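Local atomic coordinates of putative uncharacterized protein (Mycobacterium tuberculosis, PDB entry 3I7T), a protein that is of unknown function but belongs to the YjgF/YER057c/UK114 (RidA) family and forms a homotrimer. Residues R68-V73 with E113-A118; G38-A43 with I76-E81; R4-S9 with R21-G26. All coordinates share one frame; numbering follows the deposited sequence.

Contact 1 (R68-V73 with E113-A118)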
loop_
_atom_site.group_PDB
_atom_site.type_symbol
_atom_site.label_atom_id
_atom_site.label_comp_id
_atom_site.label_asym_id
_atom_site.label_seq_id
_atom_site.Cartn_x
_atom_site.Cartn_y
_atom_site.Cartn_z
ATOM N N ARG A 68 7.082 7.728 -2.430
ATOM C CA ARG A 68 5.860 7.468 -1.670
ATOM C C ARG A 68 6.128 7.053 -0.228
ATOM O O ARG A 68 7.007 6.224 0.041
ATOM C CB ARG A 68 4.990 6.389 -2.345
ATOM C CG ARG A 68 3.739 6.051 -1.496
ATOM C CD ARG A 68 2.938 4.816 -1.963
ATOM N NE ARG A 68 2.424 4.875 -3.335
ATOM C CZ ARG A 68 1.269 5.444 -3.693
ATOM N NH1 ARG A 68 0.504 6.069 -2.799
ATOM N NH2 ARG A 68 0.883 5.417 -4.962
ATOM N N THR A 69 5.367 7.631 0.700
ATOM C CA THR A 69 5.269 7.087 2.055
ATOM C C THR A 69 3.819 6.696 2.325
ATOM O O THR A 69 2.893 7.169 1.653
ATOM C CB THR A 69 5.735 8.078 3.138
ATOM O OG1 THR A 69 4.987 9.296 3.012
ATOM C CG2 THR A 69 7.223 8.391 3.015
ATOM N N ARG A 70 3.617 5.818 3.303
ATOM C CA ARG A 70 2.269 5.443 3.710
ATOM C C ARG A 70 2.342 5.318 5.203
ATOM O O ARG A 70 3.245 4.648 5.718
ATOM C CB ARG A 70 1.850 4.118 3.075
ATOM C CG ARG A 70 0.433 3.673 3.434
ATOM C CD ARG A 70 -0.005 2.436 2.614
ATOM N NE ARG A 70 -0.199 2.773 1.201
ATOM C CZ ARG A 70 0.639 2.445 0.222
ATOM N NH1 ARG A 70 0.370 2.810 -1.018
ATOM N NH2 ARG A 70 1.734 1.743 0.470
ATOM N N ILE A 71 1.415 5.992 5.887
ATOM C CA ILE A 71 1.447 6.119 7.335
ATOM C C ILE A 71 0.195 5.523 7.971
ATOM O O ILE A 71 -0.915 5.946 7.670
ATOM C CB ILE A 71 1.551 7.613 7.744
ATOM C CG1 ILE A 71 2.762 8.278 7.074
ATOM C CG2 ILE A 71 1.599 7.764 9.277
ATOM C CD1 ILE A 71 2.795 9.767 7.250
ATOM N N TYR A 72 0.389 4.525 8.828
ATOM C CA TYR A 72 -0.675 3.976 9.655
ATOM C C TYR A 72 -0.547 4.512 11.066
ATOM O O TYR A 72 0.510 4.388 11.683
ATOM C CB TYR A 72 -0.578 2.450 9.711
ATOM C CG TYR A 72 -0.453 1.792 8.360
ATOM C CD1 TYR A 72 -1.573 1.568 7.578
ATOM C CD2 TYR A 72 0.783 1.396 7.865
ATOM C CE1 TYR A 72 -1.479 0.970 6.328
ATOM C CE2 TYR A 72 0.892 0.792 6.613
ATOM C CZ TYR A 72 -0.250 0.585 5.851
ATOM O OH TYR A 72 -0.164 -0.013 4.602
ATOM N N VAL A 73 -1.635 5.063 11.590
ATOM C CA VAL A 73 -1.649 5.560 12.952
ATOM C C VAL A 73 -2.781 4.929 13.750
ATOM O O VAL A 73 -3.808 4.524 13.186
ATOM C CB VAL A 73 -1.757 7.090 13.005
ATOM C CG1 VAL A 73 -0.484 7.720 12.495
ATOM C CG2 VAL A 73 -2.993 7.578 12.214
ATOM N N GLU A 113 3.120 3.419 12.097
ATOM C CA GLU A 113 3.992 2.622 11.246
ATOM C C GLU A 113 4.099 3.291 9.875
ATOM O O GLU A 113 3.107 3.790 9.350
ATOM C CB GLU A 113 3.458 1.198 11.114
ATOM C CG GLU A 113 4.302 0.289 10.204
ATOM C CD GLU A 113 4.008 -1.177 10.450
ATOM O OE1 GLU A 113 3.477 -1.502 11.529
ATOM O OE2 GLU A 113 4.285 -2.013 9.566
ATOM N N ILE A 114 5.300 3.313 9.309
ATOM C CA ILE A 114 5.522 3.976 8.027
ATOM C C ILE A 114 6.187 3.062 7.005
ATOM O O ILE A 114 7.184 2.406 7.306
ATOM C CB ILE A 114 6.373 5.256 8.234
ATOM C CG1 ILE A 114 5.716 6.105 9.334
ATOM C CG2 ILE A 114 6.580 6.007 6.898
ATOM C CD1 ILE A 114 6.440 7.389 9.675
ATOM N N GLU A 115 5.626 3.016 5.799
ATOM C CA GLU A 115 6.267 2.380 4.658
ATOM C C GLU A 115 6.863 3.427 3.730
ATOM O O GLU A 115 6.452 4.591 3.742
ATOM C CB GLU A 115 5.226 1.597 3.859
ATOM C CG GLU A 115 4.569 0.493 4.627
ATOM C CD GLU A 115 3.435 -0.127 3.822
ATOM O OE1 GLU A 115 3.081 0.441 2.769
ATOM O OE2 GLU A 115 2.909 -1.180 4.221
ATOM N N ALA A 116 7.784 3.011 2.873
ATOM C CA ALA A 116 8.297 3.924 1.872
ATOM C C ALA A 116 8.653 3.189 0.575
ATOM O O ALA A 116 9.095 2.029 0.605
ATOM C CB ALA A 116 9.504 4.678 2.410
ATOM N N ASP A 117 8.434 3.869 -0.556
ATOM C CA ASP A 117 8.932 3.421 -1.848
ATOM C C ASP A 117 9.858 4.490 -2.367
ATOM O O ASP A 117 9.576 5.689 -2.243
ATOM C CB ASP A 117 7.793 3.214 -2.850
ATOM C CG ASP A 117 6.842 2.127 -2.416
ATOM O OD1 ASP A 117 7.296 0.981 -2.254
ATOM O OD2 ASP A 117 5.643 2.420 -2.232
ATOM N N ALA A 118 10.974 4.060 -2.944
ATOM C CA ALA A 118 11.952 4.990 -3.471
ATOM C C ALA A 118 12.328 4.590 -4.885
ATOM O O ALA A 118 12.196 3.427 -5.266
ATOM C CB ALA A 118 13.191 5.045 -2.575
HETATM O O HOH W 1 3.799 3.032 -4.684
HETATM O O HOH W 2 3.717 0.834 -1.543
#
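Residues 68-73 and 113-118 are antiparallel neighbours in the mixed beta sheet, buried near the centre of the chain. Arg-68, Arg-70 and Tyr-72 form hydrogen-bonded pairs with Asp-117, Glu-115 and Glu-113. Backbone bonds run both ways in each pair, for instance Glu-115 N to Arg-70 O, 2.9 Å. The face with Arg-68, Arg-70, Tyr-72 and the three acids is polar. Arg-70 and Glu-115 run side by side there. Arg-70 bends at chi3 (-69°), and this turns NH2 back to Glu-115 OE1, 3.0 Å away, in a salt bridge. OE1 sits in the guanidinium plane, and the carboxylate is turned 79° against it. Glu-115 OE2 lies at the ring edge of Tyr-72 and takes a weak bond from Tyr-72 OH, 3.3 Å. Within the chain, Arg-68 and Asp-117 make no direct salt bridge. One water accepts from Arg-68 NE and donates to Asp-117 OD2. A second water accepts from Arg-70 NH2 and donates to Asp-117 OD2, 2.6 Å from that oxygen. Glu-115 and Asp-117 also meet Arg-70 and Arg-68 of the second subunit in salt bridges, and Glu-115 OE2 bonds to its Ser-98. Arg-70 and Arg-68 pair in turn with Glu-115 and Asp-117 of the third subunit. On the other face Ile-71 CG1 meets Ile-114 CG1 at 4.3 Å, beneath helices 41-58 and 79-90, and Thr-69 OG1 bonds to His-86. One mostly apolar face under helices and one charged face turned to the other subunits are characteristic of the YjgF-like trimer, whose sheets surround the threefold axis.

Contact 2 (G38-A43 with I76-E81)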
loop_
_atom_site.group_PDB
_atom_site.type_symbol
_atom_site.label_atom_id
_atom_site.label_comp_id
_atom_site.label_asym_id
_atom_site.label_seq_id
_atom_site.Cartn_x
_atom_site.Cartn_y
_atom_site.Cartn_z
ATOM N N GLY A 38 10.298 5.111 21.330
ATOM C CA GLY A 38 9.839 6.398 21.830
ATOM C C GLY A 38 8.495 6.271 22.514
ATOM O O GLY A 38 7.719 5.362 22.218
ATOM N N ASP A 39 8.225 7.193 23.429
ATOM C CA ASP A 39 7.050 7.104 24.285
ATOM C C ASP A 39 5.793 7.646 23.622
ATOM O O ASP A 39 4.691 7.193 23.928
ATOM C CB ASP A 39 7.292 7.829 25.616
ATOM N N ASP A 40 5.938 8.617 22.724
ATOM C CA ASP A 40 4.759 9.276 22.165
ATOM C C ASP A 40 4.823 9.382 20.646
ATOM O O ASP A 40 5.869 9.142 20.044
ATOM C CB ASP A 40 4.554 10.657 22.787
ATOM C CG ASP A 40 3.123 11.175 22.618
ATOM O OD1 ASP A 40 2.868 12.320 23.064
ATOM O OD2 ASP A 40 2.248 10.453 22.054
ATOM N N ILE A 41 3.703 9.747 20.030
ATOM C CA ILE A 41 3.613 9.646 18.587
ATOM C C ILE A 41 4.701 10.426 17.852
ATOM O O ILE A 41 5.270 9.920 16.893
ATOM C CB ILE A 41 2.182 9.918 18.025
ATOM C CG1 ILE A 41 1.941 9.012 16.797
ATOM C CG2 ILE A 41 1.955 11.410 17.748
ATOM C CD1 ILE A 41 0.629 9.250 16.054
ATOM N N ALA A 42 5.029 11.631 18.303
ATOM C CA ALA A 42 6.089 12.383 17.634
ATOM C C ALA A 42 7.419 11.628 17.647
ATOM O O ALA A 42 8.035 11.463 16.609
ATOM C CB ALA A 42 6.259 13.767 18.239
ATOM N N ALA A 43 7.858 11.177 18.821
ATOM C CA ALA A 43 9.145 10.490 18.925
ATOM C C ALA A 43 9.176 9.223 18.078
ATOM O O ALA A 43 10.182 8.911 17.440
ATOM C CB ALA A 43 9.451 10.170 20.377
ATOM N N ILE A 76 -5.825 8.896 14.474
ATOM C CA ILE A 76 -5.641 9.861 13.393
ATOM C C ILE A 76 -5.982 11.292 13.840
ATOM O O ILE A 76 -5.682 12.267 13.141
ATOM C CB ILE A 76 -6.434 9.466 12.109
ATOM C CG1 ILE A 76 -5.771 10.078 10.860
ATOM C CG2 ILE A 76 -7.913 9.841 12.234
ATOM C CD1 ILE A 76 -6.130 9.380 9.600
ATOM N N SER A 77 -6.600 11.429 15.008
ATOM C CA SER A 77 -6.841 12.765 15.531
ATOM C C SER A 77 -5.511 13.432 15.889
ATOM O O SER A 77 -5.448 14.648 16.103
ATOM C CB SER A 77 -7.804 12.742 16.725
ATOM O OG SER A 77 -7.142 12.418 17.929
ATOM N N ARG A 78 -4.446 12.634 15.942
ATOM C CA ARG A 78 -3.111 13.159 16.223
ATOM C C ARG A 78 -2.279 13.332 14.950
ATOM O O ARG A 78 -1.055 13.317 14.998
ATOM C CB ARG A 78 -2.380 12.265 17.232
ATOM C CG ARG A 78 -3.080 12.163 18.584
ATOM C CD ARG A 78 -2.209 11.465 19.626
ATOM N NE ARG A 78 -2.155 10.012 19.420
ATOM C CZ ARG A 78 -1.377 9.178 20.112
ATOM N NH1 ARG A 78 -0.564 9.641 21.064
ATOM N NH2 ARG A 78 -1.414 7.884 19.850
ATOM N N TRP A 79 -2.953 13.524 13.816
ATOM C CA TRP A 79 -2.274 13.603 12.522
ATOM C C TRP A 79 -1.259 14.735 12.438
ATOM O O TRP A 79 -0.292 14.644 11.686
ATOM C CB TRP A 79 -3.277 13.703 11.364
ATOM C CG TRP A 79 -4.032 15.004 11.298
ATOM C CD1 TRP A 79 -5.229 15.290 11.894
ATOM C CD2 TRP A 79 -3.648 16.186 10.587
ATOM N NE1 TRP A 79 -5.610 16.579 11.599
ATOM C CE2 TRP A 79 -4.657 17.152 10.802
ATOM C CE3 TRP A 79 -2.544 16.528 9.799
ATOM C CZ2 TRP A 79 -4.599 18.436 10.256
ATOM C CZ3 TRP A 79 -2.490 17.809 9.254
ATOM C CH2 TRP A 79 -3.513 18.747 9.491
ATOM N N ARG A 80 -1.472 15.797 13.206
ATOM C CA ARG A 80 -0.568 16.938 13.149
ATOM C C ARG A 80 0.791 16.694 13.769
ATOM O O ARG A 80 1.787 17.181 13.262
ATOM C CB ARG A 80 -1.208 18.175 13.761
ATOM C CG ARG A 80 -1.820 19.069 12.720
ATOM C CD ARG A 80 -2.286 20.383 13.303
ATOM N NE ARG A 80 -3.065 21.107 12.305
ATOM C CZ ARG A 80 -2.533 21.727 11.256
ATOM N NH1 ARG A 80 -1.215 21.722 11.074
ATOM N NH2 ARG A 80 -3.317 22.352 10.388
ATOM N N GLU A 81 0.830 15.947 14.867
ATOM C CA GLU A 81 2.085 15.591 15.510
ATOM C C GLU A 81 2.924 14.768 14.539
ATOM O O GLU A 81 4.145 14.930 14.459
ATOM C CB GLU A 81 1.831 14.794 16.802
ATOM C CG GLU A 81 1.521 15.639 18.053
ATOM C CD GLU A 81 1.660 14.843 19.377
ATOM O OE1 GLU A 81 2.806 14.563 19.840
ATOM O OE2 GLU A 81 0.605 14.505 19.963
#
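Asp-40 and Arg-78 supply the ionic part of this surface contact between the N-terminal ends of helices 41-58 and 79-90. Asp-40 OD2 and Arg-78 NH1 form a salt bridge of 3.1 Å. The two side chains meet at a slant, with carboxylate and guanidinium planes 35° apart. Asp-40 OD2 also takes a hydrogen bond from Ile-41 N at 2.6 Å, from above the carboxylate plane. One oxygen thus serves a backbone N-H and a charged group. Asp-40 OD1 has a like charge nearby, Glu-81 OE1 at 3.9 Å, and the two carboxylates are nearly perpendicular. Arg-78 probably offsets part of this repulsion. It also has a long, weak ion pair with Asp-75.

Apolar contact runs through Ile-41. Its CB lies over one face of the Arg-78 guanidinium, toward the rim and 4.1 Å above the plane. Ile-41 CG2 sits between the backbone N and the carbonyl carbon and reaches Glu-81 CB at 3.5 Å. The same methyl also touches the carboxylate carbon of Glu-81, so the glutamate crosses it at a slant, touching with CB and with its carboxylate. Glu-81 OE1 then reaches the methyl of Ala-42, CB, at 3.9 Å. Leu-111 touches both Ile-41 and Arg-78 and adds to the apolar side.

Asp-40 and Arg-78 both hold the N-cap position, directly before their helices, though the Asp-40 side chain makes no capping bond. The contact therefore joins the starts of the two helices that pack on one face of the sheet, as in the alpha+beta fold of the YjgF-like family.

Contact 3 (R4-S9 with R21-G26)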
loop_
_atom_site.group_PDB
_atom_site.type_symbol
_atom_site.label_atom_id
_atom_site.label_comp_id
_atom_site.label_asym_id
_atom_site.label_seq_id
_atom_site.Cartn_x
_atom_site.Cartn_y
_atom_site.Cartn_z
ATOM N N ARG A 4 19.524 -8.314 -7.345
ATOM C CA ARG A 4 18.741 -7.982 -6.158
ATOM C C ARG A 4 19.584 -7.885 -4.884
ATOM O O ARG A 4 20.395 -8.758 -4.599
ATOM C CB ARG A 4 17.625 -9.019 -5.980
ATOM C CG ARG A 4 16.686 -8.810 -4.770
ATOM C CD ARG A 4 15.535 -9.825 -4.837
ATOM N NE ARG A 4 14.732 -9.867 -3.619
ATOM C CZ ARG A 4 13.430 -10.136 -3.604
ATOM N NH1 ARG A 4 12.764 -10.149 -2.455
ATOM N NH2 ARG A 4 12.795 -10.391 -4.748
ATOM N N THR A 5 19.379 -6.818 -4.118
ATOM C CA THR A 5 20.055 -6.666 -2.842
ATOM C C THR A 5 19.029 -6.426 -1.748
ATOM O O THR A 5 17.994 -5.796 -1.976
ATOM C CB THR A 5 21.105 -5.511 -2.857
ATOM O OG1 THR A 5 20.557 -4.371 -3.514
ATOM C CG2 THR A 5 22.348 -5.916 -3.604
ATOM N N MET A 6 19.327 -6.932 -0.557
ATOM C CA MET A 6 18.400 -6.872 0.555
ATOM C C MET A 6 19.079 -6.432 1.833
ATOM O O MET A 6 20.260 -6.728 2.073
ATOM C CB MET A 6 17.753 -8.235 0.755
ATOM C CG MET A 6 17.155 -8.774 -0.517
ATOM S SD MET A 6 16.268 -10.327 -0.321
ATOM C CE MET A 6 17.496 -11.374 0.455
ATOM N N VAL A 7 18.321 -5.723 2.654
ATOM C CA VAL A 7 18.815 -5.183 3.892
ATOM C C VAL A 7 18.049 -5.836 5.036
ATOM O O VAL A 7 16.820 -5.893 5.022
ATOM C CB VAL A 7 18.625 -3.643 3.947
ATOM C CG1 VAL A 7 19.060 -3.074 5.322
ATOM C CG2 VAL A 7 19.373 -2.962 2.780
ATOM N N SER A 8 18.792 -6.328 6.021
ATOM C CA SER A 8 18.214 -6.940 7.207
ATOM C C SER A 8 18.694 -6.168 8.436
ATOM O O SER A 8 19.781 -5.603 8.422
ATOM C CB SER A 8 18.689 -8.382 7.319
ATOM O OG SER A 8 18.591 -8.834 8.663
ATOM N N SER A 9 17.887 -6.129 9.494
ATOM C CA SER A 9 18.309 -5.458 10.727
ATOM C C SER A 9 18.731 -6.485 11.774
ATOM O O SER A 9 19.210 -6.129 12.855
ATOM C CB SER A 9 17.190 -4.582 11.278
ATOM O OG SER A 9 16.060 -5.375 11.593
ATOM N N ARG A 21 14.148 -5.591 5.619
ATOM C CA ARG A 21 13.891 -4.193 5.915
ATOM C C ARG A 21 13.748 -3.405 4.603
ATOM O O ARG A 21 12.854 -2.566 4.469
ATOM C CB ARG A 21 15.029 -3.622 6.771
ATOM C CG ARG A 21 14.989 -4.048 8.235
ATOM C CD ARG A 21 13.897 -3.293 8.978
ATOM N NE ARG A 21 13.979 -1.869 8.691
ATOM C CZ ARG A 21 12.928 -1.062 8.567
ATOM N NH1 ARG A 21 11.698 -1.539 8.712
ATOM N NH2 ARG A 21 13.113 0.228 8.291
ATOM N N ALA A 22 14.636 -3.679 3.641
ATOM C CA ALA A 22 14.579 -3.041 2.329
ATOM C C ALA A 22 15.044 -3.991 1.231
ATOM O O ALA A 22 15.909 -4.845 1.460
ATOM C CB ALA A 22 15.413 -1.788 2.309
ATOM N N VAL A 23 14.477 -3.831 0.039
ATOM C CA VAL A 23 14.943 -4.574 -1.122
ATOM C C VAL A 23 15.117 -3.603 -2.273
ATOM O O VAL A 23 14.277 -2.722 -2.466
ATOM C CB VAL A 23 13.949 -5.703 -1.502
ATOM C CG1 VAL A 23 14.422 -6.454 -2.764
ATOM C CG2 VAL A 23 13.819 -6.662 -0.344
ATOM N N ARG A 24 16.222 -3.752 -3.008
ATOM C CA ARG A 24 16.510 -2.971 -4.212
ATOM C C ARG A 24 16.697 -3.904 -5.432
ATOM O O ARG A 24 17.434 -4.879 -5.347
ATOM C CB ARG A 24 17.777 -2.111 -4.002
ATOM C CG ARG A 24 18.325 -1.472 -5.304
ATOM C CD ARG A 24 19.561 -0.599 -5.067
ATOM N NE ARG A 24 19.863 0.265 -6.221
ATOM C CZ ARG A 24 20.488 1.435 -6.126
ATOM N NH1 ARG A 24 20.880 1.890 -4.936
ATOM N NH2 ARG A 24 20.709 2.161 -7.211
ATOM N N ILE A 25 15.983 -3.638 -6.529
ATOM C CA ILE A 25 16.290 -4.229 -7.843
ATOM C C ILE A 25 16.095 -3.145 -8.878
ATOM O O ILE A 25 15.111 -2.432 -8.843
ATOM C CB ILE A 25 15.334 -5.369 -8.292
ATOM C CG1 ILE A 25 14.474 -5.868 -7.156
ATOM C CG2 ILE A 25 16.066 -6.457 -9.107
ATOM C CD1 ILE A 25 13.176 -5.098 -7.107
ATOM N N GLY A 26 17.007 -3.025 -9.826
ATOM C CA GLY A 26 16.972 -1.847 -10.671
ATOM C C GLY A 26 16.997 -0.575 -9.834
ATOM O O GLY A 26 17.717 -0.473 -8.838
#
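Arg-4 lies across Val-23 in an antiparallel strand pair with a classic beta bulge, at the outer edge of the sheet. Its chain is extended from CG to NE, which lays it over the valine. Arg-4 CB is 4.3 Å from Ile-25 CG2. Arg-4 CG is 3.8 Å from Val-23 CG1. CD passes the same methyl a little farther off. Arg-4 NE is nearest to Val-23 CG1, at 3.5 Å, and this methyl lies over one face of the guanidinium. NE also makes a weak bond to Met-6 SD. At the tip, NH2 leaves the two strands and bonds to Val-66 O of the second subunit.

Met-6 stands beside Val-23 on the same face, with Met-6 CG 4.0 Å from Val-23 CG2. Its side chain packs on Ile-93 of the second subunit, and Val-23 packs on Val-96 there. This face of the strand pair is thus part of the trimer interface.

Val-7 and Ala-22 are on the other face with Thr-5 and Arg-24. Their side chains meet CB to CB, and helix 41-58 covers them through Gln-58 and Ala-55. Thr-5 OG1 lies alongside the Arg-24 chain and touches its CB. The end of Arg-24 leads off to Ala-59 O.

Thr-5 and Arg-24 share two straight backbone bonds, at 170° and 172°. The pairing stays regular as far as Val-7 and Ala-22, where Arg-21 is the extra residue of the bulge. Arg-21 continues past it, with its CG against Ser-9 and its NH1 bonded to Thr-34. Val-7 O takes both bulge amides: Arg-21 N at 2.8 Å, and Ala-22 N at 3.4 Å in a weak bond.

Contacts 1 and 3 belong to the same sheet. Contact 1 pairs inner strands 66-73 and 112-119, near the centre of the chain, and contact 3 is at the edge formed by strand 4-7. Their centres are 16 Å apart and their nearest atoms about 6 Å. Contact 2 joins helices that pack on this sheet. It touches contact 1 where Val-73 CG1 meets Ile-41 CD1 at 4.0 Å, with centres 15 Å apart. Contacts 2 and 3 lie on opposite sides of the chain's centre, 28 Å between centres. Contacts 1 and 3 both meet the second subunit. Contact 1 also meets the third, which contact 2 reaches through Ile-76, Trp-79 and Arg-80. The function is unknown, so no contact can be tied to an active site.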